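Local coordinates for protein malate synthase (Haloferax volcanii, PDB 3OYZ) that catalyses the magnesium-dependent Claisen condensation of acetyl-CoA with glyoxylate and the hydrolysis of malyl-CoA to malate and CoA in the glyoxylate cycle, at residues D128-A133 / M153-E158; L146-L151 / T177-R182; G189-T194 / G204-W209; D234-E239 / E382-W387. One frame throughout, in Å; residues are numbered along the deposited sequence.

Interaction 1 (D128-A133 / M153-E158). With MG (magnesium ion), chain D; PYR (pyruvic acid), chain C.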
# COMPACT_ATOMS: atom_id res chain seq x y z
N ASP A 128 11.75 9.74 -16.62
CA ASP A 128 12.41 10.30 -17.80
C ASP A 128 11.35 10.59 -18.91
O ASP A 128 11.55 11.55 -19.65
CB ASP A 128 13.51 9.36 -18.35
CG ASP A 128 14.79 9.51 -17.51
OD1 ASP A 128 14.87 10.36 -16.57
OD2 ASP A 128 15.78 8.85 -17.80
N ASP A 129 10.25 9.86 -18.94
CA ASP A 129 9.11 10.20 -19.86
C ASP A 129 8.44 11.51 -19.39
O ASP A 129 8.02 12.35 -20.21
CB ASP A 129 8.02 9.13 -19.83
CG ASP A 129 6.86 9.40 -20.83
OD1 ASP A 129 7.15 9.61 -22.05
OD2 ASP A 129 5.70 9.55 -20.34
N TRP A 130 8.29 11.72 -18.08
CA TRP A 130 7.78 13.04 -17.62
C TRP A 130 8.69 14.18 -18.01
O TRP A 130 8.21 15.29 -18.32
CB TRP A 130 7.56 13.16 -16.08
CG TRP A 130 6.68 12.10 -15.44
CD1 TRP A 130 6.49 10.80 -15.81
CD2 TRP A 130 6.01 12.26 -14.18
NE1 TRP A 130 5.72 10.15 -14.88
CE2 TRP A 130 5.44 11.01 -13.84
CE3 TRP A 130 5.89 13.34 -13.30
CZ2 TRP A 130 4.68 10.80 -12.68
CZ3 TRP A 130 5.15 13.13 -12.09
CH2 TRP A 130 4.53 11.88 -11.83
N LYS A 131 10.00 13.98 -18.05
CA LYS A 131 10.91 15.06 -18.42
C LYS A 131 10.64 15.30 -19.93
O LYS A 131 10.90 16.39 -20.41
CB LYS A 131 12.36 14.57 -18.26
CG LYS A 131 12.67 14.46 -16.73
CD LYS A 131 14.13 13.93 -16.49
CE LYS A 131 14.33 13.70 -14.96
NZ LYS A 131 15.55 12.81 -14.89
N LYS A 132 10.31 14.28 -20.71
CA LYS A 132 10.08 14.58 -22.19
C LYS A 132 8.86 15.52 -22.35
O LYS A 132 8.90 16.43 -23.16
CB LYS A 132 9.70 13.29 -22.92
CG LYS A 132 10.92 12.33 -23.02
CD LYS A 132 10.47 10.97 -23.55
CE LYS A 132 11.73 10.05 -23.58
NZ LYS A 132 11.35 8.67 -24.08
N ALA A 133 7.79 15.33 -21.57
CA ALA A 133 6.63 16.22 -21.71
C ALA A 133 7.09 17.60 -21.22
O ALA A 133 6.85 18.63 -21.90
CB ALA A 133 5.44 15.68 -20.90
N MET A 153 1.81 21.74 -15.61
CA MET A 153 1.61 20.41 -16.16
C MET A 153 0.93 19.54 -15.12
O MET A 153 1.38 19.47 -13.97
CB MET A 153 3.00 19.78 -16.48
CG MET A 153 2.97 18.32 -17.10
SD MET A 153 4.77 17.95 -17.40
CE MET A 153 4.81 16.19 -17.11
N SER A 154 -0.03 18.73 -15.53
CA SER A 154 -0.68 17.82 -14.61
C SER A 154 -0.50 16.49 -15.29
O SER A 154 -0.52 16.45 -16.55
CB SER A 154 -2.18 18.14 -14.37
OG SER A 154 -2.20 19.35 -13.61
N VAL A 155 -0.39 15.39 -14.54
CA VAL A 155 -0.22 14.14 -15.26
C VAL A 155 -1.28 13.19 -14.79
O VAL A 155 -1.70 13.19 -13.63
CB VAL A 155 1.18 13.47 -15.07
CG1 VAL A 155 2.26 14.45 -15.50
CG2 VAL A 155 1.41 13.21 -13.54
N ILE A 156 -1.68 12.26 -15.65
CA ILE A 156 -2.54 11.19 -15.23
C ILE A 156 -1.67 9.94 -14.86
O ILE A 156 -0.85 9.55 -15.68
CB ILE A 156 -3.40 10.70 -16.42
CG1 ILE A 156 -4.31 11.82 -16.99
CG2 ILE A 156 -4.39 9.63 -15.85
CD1 ILE A 156 -5.03 12.66 -16.02
N ILE A 157 -1.80 9.39 -13.65
CA ILE A 157 -1.03 8.22 -13.14
C ILE A 157 -1.87 7.05 -13.54
O ILE A 157 -2.92 6.78 -12.92
CB ILE A 157 -0.91 8.25 -11.56
CG1 ILE A 157 -0.29 9.61 -11.10
CG2 ILE A 157 -0.03 7.03 -11.11
CD1 ILE A 157 1.09 10.00 -11.76
N GLU A 158 -1.50 6.38 -14.63
CA GLU A 158 -2.34 5.29 -15.08
C GLU A 158 -1.49 4.16 -15.61
O GLU A 158 -1.91 3.41 -16.51
CB GLU A 158 -3.36 5.76 -16.15
CG GLU A 158 -2.77 6.38 -17.37
CD GLU A 158 -3.92 7.15 -18.12
OE1 GLU A 158 -3.61 8.11 -18.82
OE2 GLU A 158 -5.10 6.90 -17.87
MG MG D . -6.70 6.85 -19.30
C PYR C . -8.41 6.60 -17.16
O PYR C . -7.63 5.92 -17.91
OXT PYR C . -8.92 6.13 -16.08
CA PYR C . -8.57 7.94 -17.48
O3 PYR C . -7.94 8.45 -18.51
CB PYR C . -9.38 8.82 -16.61
O HOH W 1 -5.80 8.28 -20.37
O HOH W 2 -8.42 7.29 -20.86
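In the TIM barrel, the beta-alpha-beta unit of strand 118-121, helix 127-143 and strand 152-157 packs W130 of the helix against V155 and I157 of the strand; the short segments 128-133 and 153-157 lie at 140°. The side chains meet through apolar groups alone, as suits the layer between a barrel strand and its outer helix. A chi1 of -55°, with CG beside the backbone N, carries the W130 indole off the helix to both strand residues. V155 CG2 makes a CH-pi contact over one face, 4.1 Å from the centroid of the W130 six-membered ring. A branched valine offers a methyl there without reaching further. I157 CD1 approaches W130 CZ2 obliquely at 3.8 Å. The polar corner of the indole, NE1, is paired with the carbonyl of G125. At the other end the flexible M153 extends to SD and then bends, setting CE 3.9 Å from A133 CB; the small alanine lets this methyl come close to the helix. One residue beyond the strand, E158 OE2 binds the magnesium ion at 2.1 Å, while E158 OE1 takes the backbone N-H of E123 and lies 2.7 Å from water 1, which the metal also holds.

Interaction 2 (L146-L151 / T177-R182). With K (potassium ion), chain E; K (potassium ion), chain G.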
# COMPACT_ATOMS: atom_id res chain seq x y z
N LEU A 146 5.66 32.98 -23.97
CA LEU A 146 5.09 32.91 -22.62
C LEU A 146 6.17 32.89 -21.56
O LEU A 146 7.31 32.51 -21.85
CB LEU A 146 4.19 31.68 -22.47
CG LEU A 146 3.32 31.49 -23.71
CD1 LEU A 146 2.61 30.17 -23.61
CD2 LEU A 146 2.22 32.63 -23.78
N ASP A 147 5.85 33.25 -20.32
CA ASP A 147 6.90 33.19 -19.31
C ASP A 147 7.28 31.70 -19.08
O ASP A 147 6.42 30.81 -19.10
CB ASP A 147 6.45 33.81 -18.00
CG ASP A 147 6.29 35.32 -18.07
OD1 ASP A 147 7.18 36.08 -18.54
OD2 ASP A 147 5.25 35.77 -17.53
N GLU A 148 8.58 31.43 -18.96
CA GLU A 148 9.01 30.08 -18.61
C GLU A 148 8.29 29.54 -17.36
O GLU A 148 8.18 30.24 -16.35
CB GLU A 148 10.53 30.03 -18.40
CG GLU A 148 11.03 28.56 -18.48
CD GLU A 148 12.55 28.47 -18.55
OE1 GLU A 148 13.07 28.25 -19.66
OE2 GLU A 148 13.23 28.71 -17.53
N GLY A 149 7.70 28.35 -17.44
CA GLY A 149 7.09 27.74 -16.24
C GLY A 149 5.64 28.16 -16.04
O GLY A 149 4.96 27.74 -15.11
N SER A 150 5.11 29.00 -16.93
CA SER A 150 3.77 29.54 -16.69
C SER A 150 2.66 28.56 -17.05
O SER A 150 1.54 28.62 -16.50
CB SER A 150 3.61 30.87 -17.46
OG SER A 150 3.60 30.63 -18.86
N LEU A 151 2.90 27.63 -17.97
CA LEU A 151 1.90 26.57 -18.16
C LEU A 151 2.12 25.40 -17.16
O LEU A 151 3.18 24.75 -17.21
CB LEU A 151 2.07 26.00 -19.55
CG LEU A 151 1.64 27.04 -20.61
CD1 LEU A 151 1.95 26.35 -21.87
CD2 LEU A 151 0.11 27.25 -20.51
N THR A 177 18.14 20.83 -15.13
CA THR A 177 18.04 20.47 -16.53
C THR A 177 16.55 20.35 -16.89
O THR A 177 16.24 20.24 -18.06
CB THR A 177 18.87 19.18 -16.67
OG1 THR A 177 18.38 18.32 -15.63
CG2 THR A 177 20.35 19.55 -16.35
N ASN A 178 15.60 20.41 -15.94
CA ASN A 178 14.19 20.38 -16.25
C ASN A 178 13.43 21.57 -15.64
O ASN A 178 13.99 22.27 -14.79
CB ASN A 178 13.50 19.06 -15.91
CG ASN A 178 13.46 18.76 -14.40
OD1 ASN A 178 12.89 19.54 -13.64
ND2 ASN A 178 14.25 17.75 -13.96
N ASN A 179 12.17 21.74 -16.01
CA ASN A 179 11.26 22.76 -15.48
C ASN A 179 10.07 22.09 -14.74
O ASN A 179 8.94 22.61 -14.72
CB ASN A 179 10.86 23.74 -16.62
CG ASN A 179 11.97 24.76 -16.92
OD1 ASN A 179 12.64 25.24 -16.03
ND2 ASN A 179 12.20 25.08 -18.20
N LEU A 180 10.26 20.88 -14.17
CA LEU A 180 9.18 20.09 -13.58
C LEU A 180 8.65 20.72 -12.34
O LEU A 180 7.67 20.23 -11.84
CB LEU A 180 9.61 18.61 -13.28
CG LEU A 180 9.63 17.75 -14.56
CD1 LEU A 180 10.46 16.49 -14.12
CD2 LEU A 180 8.20 17.34 -14.96
N GLU A 181 9.17 21.86 -11.87
CA GLU A 181 8.43 22.63 -10.86
C GLU A 181 7.07 23.09 -11.40
O GLU A 181 6.20 23.40 -10.60
CB GLU A 181 9.15 23.97 -10.57
CG GLU A 181 10.42 23.77 -9.87
CD GLU A 181 11.64 23.70 -10.80
OE1 GLU A 181 11.60 23.35 -12.03
OE2 GLU A 181 12.70 23.96 -10.18
N ARG A 182 6.83 23.04 -12.70
CA ARG A 182 5.46 23.34 -13.26
C ARG A 182 4.36 22.30 -12.93
O ARG A 182 3.16 22.53 -13.18
CB ARG A 182 5.58 23.47 -14.80
CG ARG A 182 5.82 22.10 -15.56
CD ARG A 182 5.93 22.03 -17.09
NE ARG A 182 7.04 22.81 -17.64
CZ ARG A 182 6.99 24.05 -18.11
NH1 ARG A 182 5.88 24.75 -18.00
NH2 ARG A 182 8.05 24.62 -18.66
K K E . 13.80 21.76 -12.14
K K G . 15.25 24.60 -15.49
O HOH W 3 14.66 26.07 -19.37
O HOH W 4 14.68 23.08 -18.42
O HOH W 5 15.02 24.12 -11.61
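R182 meets L151 and G149, and N179 meets E148, where two loops that lead into neighbouring strands of the TIM barrel come together: 146-151, with a type II beta turn from D147 to S150, and 177-182, which ends in a short 3-10 segment before strand 183-188. The charged hydrogen bond comes from R182, whose NH1 reaches L151 O at 2.8 Å. The carbonyl oxygen lies in the guanidinium plane and the donor in the carbonyl plane, although the N-H...O angle of 140° is bent. A bend at chi3 (61°) turns the guanidinium back toward the turn, where R182 NH1 passes 3.7 Å from G149 CA; the positive phi of G149 suits glycine. D134 and E141 of helix 127-143 hold the same guanidinium by salt bridges. A leucine in place of R182 would probably leave both carboxylates without their mate and L151 O without this donor. The polar side-chain contact is looser: E148 and N179 cross at about a right angle, and water 3 donates to E148 OE1 while accepting from N179 ND2. E148 OE1 also pairs with H142, and the N179 amide with T138 of helix 127-143. Metal coordination fixes the second loop. N178 O bridges two potassium ions, and N178 OD1 accepts from L180 N in an Asx turn while binding one of them. N179 OD1 lies 2.7 Å from the other potassium.

Interaction 3 (G189-T194 / G204-W209). With MG (magnesium ion), chain D; PYR (pyruvic acid), chain C.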
# COMPACT_ATOMS: atom_id res chain seq x y z
N GLY A 189 -5.74 7.56 -12.98
CA GLY A 189 -6.56 7.12 -14.07
C GLY A 189 -6.87 5.65 -13.91
O GLY A 189 -6.26 4.84 -14.55
N GLU A 190 -7.87 5.33 -13.10
CA GLU A 190 -8.12 3.94 -12.73
C GLU A 190 -8.42 3.02 -13.91
O GLU A 190 -8.15 1.82 -13.81
CB GLU A 190 -9.19 3.79 -11.66
CG GLU A 190 -8.70 3.89 -10.21
CD GLU A 190 -8.70 5.31 -9.65
OE1 GLU A 190 -8.76 6.22 -10.50
OE2 GLU A 190 -8.59 5.52 -8.42
N VAL A 191 -8.92 3.57 -15.01
CA VAL A 191 -9.40 2.71 -16.10
C VAL A 191 -8.19 2.18 -16.88
O VAL A 191 -8.01 0.97 -16.99
CB VAL A 191 -10.41 3.40 -17.03
CG1 VAL A 191 -10.97 2.31 -17.93
CG2 VAL A 191 -11.54 3.98 -16.21
N ASP A 192 -7.38 3.08 -17.43
CA ASP A 192 -6.16 2.62 -18.08
C ASP A 192 -5.19 1.95 -17.09
O ASP A 192 -4.44 1.03 -17.47
CB ASP A 192 -5.48 3.81 -18.73
CG ASP A 192 -6.07 4.14 -20.12
OD1 ASP A 192 -6.23 3.15 -20.85
OD2 ASP A 192 -6.41 5.32 -20.37
N TYR A 193 -5.27 2.30 -15.81
CA TYR A 193 -4.40 1.64 -14.84
C TYR A 193 -4.80 0.20 -14.67
O TYR A 193 -3.96 -0.69 -14.64
CB TYR A 193 -4.53 2.39 -13.52
CG TYR A 193 -3.64 1.86 -12.40
CD1 TYR A 193 -2.30 2.22 -12.34
CD2 TYR A 193 -4.17 1.03 -11.40
CE1 TYR A 193 -1.47 1.74 -11.27
CE2 TYR A 193 -3.37 0.58 -10.36
CZ TYR A 193 -2.05 0.97 -10.27
OH TYR A 193 -1.35 0.43 -9.20
N THR A 194 -6.10 -0.07 -14.58
CA THR A 194 -6.63 -1.45 -14.54
C THR A 194 -6.12 -2.29 -15.66
O THR A 194 -5.72 -3.45 -15.44
CB THR A 194 -8.17 -1.45 -14.62
OG1 THR A 194 -8.60 -0.83 -13.42
CG2 THR A 194 -8.81 -2.90 -14.66
N GLY A 204 -16.70 -6.69 -14.08
CA GLY A 204 -16.17 -5.82 -15.12
C GLY A 204 -16.08 -4.42 -14.57
O GLY A 204 -15.45 -3.60 -15.19
N GLU A 205 -16.61 -4.15 -13.38
CA GLU A 205 -16.46 -2.81 -12.78
C GLU A 205 -14.97 -2.62 -12.34
O GLU A 205 -14.24 -3.61 -12.13
CB GLU A 205 -17.35 -2.65 -11.54
CG GLU A 205 -18.89 -2.53 -11.77
CD GLU A 205 -19.38 -1.63 -12.95
OE1 GLU A 205 -19.16 -0.40 -12.99
OE2 GLU A 205 -20.05 -2.17 -13.86
N LEU A 206 -14.56 -1.36 -12.21
CA LEU A 206 -13.20 -1.03 -11.78
C LEU A 206 -12.89 -1.57 -10.39
O LEU A 206 -13.70 -1.42 -9.46
CB LEU A 206 -13.04 0.49 -11.74
CG LEU A 206 -13.09 1.19 -13.07
CD1 LEU A 206 -12.87 2.69 -12.74
CD2 LEU A 206 -12.00 0.73 -14.03
N PRO A 207 -11.72 -2.21 -10.20
CA PRO A 207 -11.28 -2.40 -8.82
C PRO A 207 -11.16 -1.02 -8.10
O PRO A 207 -10.99 0.04 -8.68
CB PRO A 207 -9.84 -2.98 -8.97
CG PRO A 207 -9.72 -3.38 -10.36
CD PRO A 207 -10.71 -2.57 -11.21
N ALA A 208 -11.13 -1.03 -6.78
CA ALA A 208 -11.04 0.18 -5.97
C ALA A 208 -9.62 0.78 -5.83
O ALA A 208 -9.48 1.99 -5.53
CB ALA A 208 -11.69 -0.13 -4.61
N TRP A 209 -8.58 -0.04 -6.05
CA TRP A 209 -7.14 0.37 -5.96
C TRP A 209 -6.83 1.33 -4.82
O TRP A 209 -6.28 2.42 -5.03
CB TRP A 209 -6.76 1.06 -7.27
CG TRP A 209 -6.91 0.22 -8.49
CD1 TRP A 209 -7.71 0.42 -9.57
CD2 TRP A 209 -6.09 -0.93 -8.78
NE1 TRP A 209 -7.45 -0.54 -10.50
CE2 TRP A 209 -6.46 -1.38 -10.05
CE3 TRP A 209 -5.05 -1.57 -8.08
CZ2 TRP A 209 -5.86 -2.51 -10.64
CZ3 TRP A 209 -4.42 -2.66 -8.69
CH2 TRP A 209 -4.85 -3.14 -9.95
MG MG D . -6.70 6.85 -19.30
C PYR C . -8.41 6.60 -17.16
O PYR C . -7.63 5.92 -17.91
OXT PYR C . -8.92 6.13 -16.08
CA PYR C . -8.57 7.94 -17.48
O3 PYR C . -7.94 8.45 -18.51
CB PYR C . -9.38 8.82 -16.61
O HOH W 2 -8.42 7.29 -20.86
O HOH W 1 -5.80 8.28 -20.37
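A threonine hydroxyl relays between helix and loop: T194 OG1 donates to E190 O one turn back at 2.7 Å and accepts from the indole W209 NE1 at 3.2 Å. The second bond is nearly straight (171°) and lies in the indole plane. E190 O is gripped twice, since T194 N also reaches it, from the opposite face of its carbonyl plane. The indole is sandwiched as well. Y193, its CG anti to the backbone N (chi1 -178°), sets its edge against the indole face in a T-shaped stack, with ring planes at 84° and CE2 3.5 Å from W209 CD2; P207 lies over the opposite face. A large flat tryptophan therefore supplies both a stacking surface and the N-H for T194. L206 packs on the helix instead, its CD1 3.9 Å from V191 CG2 and its CD2 beside T194 OG1. Outside the contact, E163 bonds the Y193 hydroxyl and R244 pairs with E190. The helix they pack on starts just after G189, where a side chain would crowd the pyruvate. Its first turn offers V191 N to pyruvate OXT at 2.8 Å and D192 N to pyruvate O, while D192 OD2 binds the magnesium ion. V191 and D192 bind the glyoxylate substrate, whose place pyruvate takes here, and the helix start is likely to favour its carboxylate.

Interaction 4 (D234-E239 / E382-W387). With ACO (acetyl coenzyme *a), chain B.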
# COMPACT_ATOMS: atom_id res chain seq x y z
N ASP A 234 -19.73 4.65 -13.04
CA ASP A 234 -21.19 4.47 -12.80
C ASP A 234 -21.88 5.81 -12.56
O ASP A 234 -22.19 6.13 -11.41
CB ASP A 234 -21.40 3.59 -11.57
CG ASP A 234 -20.90 2.17 -11.79
OD1 ASP A 234 -20.60 1.82 -12.95
OD2 ASP A 234 -20.76 1.37 -10.84
N ILE A 235 -22.00 6.61 -13.62
CA ILE A 235 -22.30 8.04 -13.52
C ILE A 235 -23.64 8.33 -12.83
O ILE A 235 -23.85 9.42 -12.30
CB ILE A 235 -22.25 8.74 -14.88
CG1 ILE A 235 -23.07 7.93 -15.90
CG2 ILE A 235 -20.83 8.74 -15.45
CD1 ILE A 235 -23.14 8.58 -17.29
N ARG A 236 -24.56 7.37 -12.82
CA ARG A 236 -25.87 7.65 -12.18
C ARG A 236 -25.91 7.31 -10.68
O ARG A 236 -26.87 7.70 -10.01
CB ARG A 236 -27.05 6.90 -12.82
CG ARG A 236 -27.02 6.77 -14.36
CD ARG A 236 -26.97 8.12 -15.07
NE ARG A 236 -26.92 7.86 -16.51
CZ ARG A 236 -26.72 8.78 -17.46
NH1 ARG A 236 -26.49 10.04 -17.15
NH2 ARG A 236 -26.71 8.41 -18.74
N ASP A 237 -24.90 6.58 -10.20
CA ASP A 237 -24.85 6.10 -8.81
C ASP A 237 -24.39 7.26 -7.93
O ASP A 237 -23.20 7.44 -7.61
CB ASP A 237 -23.93 4.86 -8.76
CG ASP A 237 -23.86 4.22 -7.39
OD1 ASP A 237 -24.56 4.62 -6.44
OD2 ASP A 237 -23.07 3.26 -7.27
N VAL A 238 -25.37 8.07 -7.50
CA VAL A 238 -25.06 9.19 -6.62
C VAL A 238 -24.46 8.75 -5.29
O VAL A 238 -23.53 9.37 -4.75
CB VAL A 238 -26.32 10.08 -6.38
CG1 VAL A 238 -26.09 11.11 -5.24
CG2 VAL A 238 -26.73 10.75 -7.68
N GLU A 239 -25.02 7.69 -4.71
CA GLU A 239 -24.60 7.29 -3.39
C GLU A 239 -23.17 6.69 -3.41
O GLU A 239 -22.38 6.99 -2.53
CB GLU A 239 -25.61 6.29 -2.79
CG GLU A 239 -25.31 6.00 -1.33
CD GLU A 239 -25.27 7.27 -0.46
OE1 GLU A 239 -26.06 8.22 -0.71
OE2 GLU A 239 -24.44 7.30 0.49
N GLU A 382 -32.17 -0.46 -15.10
CA GLU A 382 -31.27 0.02 -16.16
C GLU A 382 -29.95 0.54 -15.54
O GLU A 382 -29.94 1.61 -14.91
CB GLU A 382 -31.98 1.10 -16.97
CG GLU A 382 -31.26 1.62 -18.22
CD GLU A 382 -32.23 2.03 -19.33
OE1 GLU A 382 -33.39 2.39 -19.04
OE2 GLU A 382 -31.83 1.99 -20.52
N LYS A 383 -28.86 -0.21 -15.68
CA LYS A 383 -27.56 0.12 -15.07
C LYS A 383 -26.71 0.82 -16.13
O LYS A 383 -26.53 0.25 -17.20
CB LYS A 383 -26.87 -1.17 -14.63
CG LYS A 383 -26.22 -1.12 -13.26
CD LYS A 383 -25.78 -2.53 -12.87
CE LYS A 383 -25.57 -2.61 -11.37
NZ LYS A 383 -26.89 -2.61 -10.68
N ASP A 384 -26.24 2.04 -15.86
CA ASP A 384 -25.45 2.84 -16.83
C ASP A 384 -23.97 2.90 -16.43
O ASP A 384 -23.64 3.13 -15.28
CB ASP A 384 -25.92 4.30 -16.94
CG ASP A 384 -27.19 4.49 -17.76
OD1 ASP A 384 -27.96 3.52 -17.99
OD2 ASP A 384 -27.43 5.65 -18.14
N ARG A 385 -23.07 2.76 -17.40
CA ARG A 385 -21.63 2.96 -17.14
C ARG A 385 -21.04 3.71 -18.32
O ARG A 385 -21.32 3.35 -19.48
CB ARG A 385 -20.96 1.60 -17.01
CG ARG A 385 -19.51 1.70 -16.56
CD ARG A 385 -18.76 0.41 -16.86
NE ARG A 385 -17.38 0.59 -16.41
CZ ARG A 385 -16.50 -0.40 -16.29
NH1 ARG A 385 -16.86 -1.63 -16.57
NH2 ARG A 385 -15.26 -0.14 -15.91
N MET A 386 -20.27 4.77 -18.04
CA MET A 386 -19.47 5.48 -19.06
C MET A 386 -18.41 4.54 -19.63
O MET A 386 -17.65 3.92 -18.87
CB MET A 386 -18.88 6.77 -18.48
CG MET A 386 -18.20 7.77 -19.46
SD MET A 386 -16.50 7.35 -19.99
CE MET A 386 -15.67 7.21 -18.38
N TRP A 387 -18.43 4.37 -20.96
CA TRP A 387 -17.43 3.65 -21.75
C TRP A 387 -16.65 4.59 -22.67
O TRP A 387 -17.21 5.50 -23.32
CB TRP A 387 -18.01 2.55 -22.64
CG TRP A 387 -18.25 1.26 -21.90
CD1 TRP A 387 -19.09 1.10 -20.86
CD2 TRP A 387 -17.69 -0.03 -22.17
NE1 TRP A 387 -19.09 -0.21 -20.44
CE2 TRP A 387 -18.21 -0.92 -21.21
CE3 TRP A 387 -16.75 -0.52 -23.09
CZ2 TRP A 387 -17.85 -2.27 -21.16
CZ3 TRP A 387 -16.41 -1.86 -23.04
CH2 TRP A 387 -16.95 -2.71 -22.08
N1A ACO B . -19.21 18.04 -20.70
C2A ACO B . -20.11 18.94 -21.14
N3A ACO B . -21.43 18.66 -21.13
C4A ACO B . -21.93 17.48 -20.69
C5A ACO B . -20.96 16.48 -20.20
C6A ACO B . -19.53 16.80 -20.25
N6A ACO B . -18.67 15.83 -19.83
N7A ACO B . -21.66 15.39 -19.82
C8A ACO B . -22.96 15.66 -20.08
N9A ACO B . -23.13 16.91 -20.54
C1B ACO B . -24.46 17.50 -20.88
C2B ACO B . -25.30 16.40 -21.52
O2B ACO B . -25.02 16.36 -22.92
C3B ACO B . -26.72 16.82 -21.19
O3B ACO B . -26.97 17.87 -22.13
P3B ACO B . -28.44 18.37 -22.66
O7A ACO B . -28.56 19.65 -21.84
O8A ACO B . -29.31 17.19 -22.28
O9A ACO B . -28.34 18.56 -24.16
C4B ACO B . -26.56 17.40 -19.79
O4B ACO B . -25.22 17.90 -19.73
C5B ACO B . -26.71 16.34 -18.71
O5B ACO B . -26.09 15.15 -19.21
P1A ACO B . -26.29 13.72 -18.51
O1A ACO B . -27.67 13.15 -18.61
O2A ACO B . -25.82 13.94 -17.10
O3A ACO B . -25.32 12.64 -19.19
P2A ACO B . -25.61 12.01 -20.63
O4A ACO B . -26.00 13.26 -21.35
O5A ACO B . -26.32 10.70 -20.41
O6A ACO B . -24.17 11.51 -21.22
CBP ACO B . -21.83 10.77 -21.12
CCP ACO B . -23.24 10.68 -20.52
CDP ACO B . -21.84 10.34 -22.59
CEP ACO B . -20.96 9.78 -20.36
CAP ACO B . -21.26 12.19 -21.07
OAP ACO B . -21.51 12.63 -19.75
C9P ACO B . -19.77 12.27 -21.33
O9P ACO B . -19.32 12.09 -22.47
N8P ACO B . -18.99 12.52 -20.26
C7P ACO B . -17.55 12.63 -20.44
C6P ACO B . -16.86 11.28 -20.68
C5P ACO B . -15.37 11.57 -20.56
O5P ACO B . -14.99 12.71 -20.30
N4P ACO B . -14.57 10.51 -20.70
C3P ACO B . -13.12 10.56 -20.58
C2P ACO B . -12.68 10.83 -19.14
S1P ACO B . -12.59 9.18 -18.52
C ACO B . -11.15 8.46 -19.02
O ACO B . -10.47 8.89 -19.93
CH3 ACO B . -10.76 7.20 -18.32
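A bend at chi2 (-58°) folds the R236 side chain back so that its guanidinium lies between D384 and acetyl-CoA, while chi1 of D384 (-77°) turns the carboxylate off its strand toward R236. This joins the loop before helix 238-249, on the TIM barrel, to strand 382-387 of the two-stranded antiparallel sheet. NE and NH2 of R236 grip D384 side-on, both on the single oxygen OD2, at 2.8 Å from NE. Each bond keeps close to the guanidinium plane. R236 NH2 also donates to O5A of the acetyl-CoA diphosphate at 2.9 Å with a straight 165° angle, and NH1 adds a weak bond, so arginine suits a place where one flat cation must serve two anions. I235 CD1 covers a guanidinium face. A methionine in place of R236 would probably leave D384 OD2 without its cation and the diphosphate oxygen without its guanidinium donors. Nearer the thioester, the apolar I235 and M386 flank the pantetheine arm: I235 CG2 sits 4.1 Å from M386 CB, and I235 CD1 nears CCP of acetyl-CoA. M386, bent at chi2 and chi3, follows the cofactor, with CG 3.5 Å from CEP of acetyl-CoA. M386 CE lies 3.7 Å from the acetyl-CoA sulfur S1P.

From the N terminus, interaction 1 first closes the loop between helix 127-143 and strand 152-157. Interaction 2 crosses it, because 146-151 lies between the segments of interaction 1 and 177-182 lies after them; the two touch where M153 N approaches R182 O, a probable hydrogen bond from strand 152-157 to the residue that precedes the neighbouring strand 183-188. Interaction 3 follows in series, closing a short loop after the next barrel strand, and shares magnesium and pyruvate with interaction 1. Interaction 4, also in series, spans 142 residues to join the barrel to the C-terminal part of the chain. It meets interaction 3 where R385 NH1 reaches G204 O, while interaction 2 lies remote.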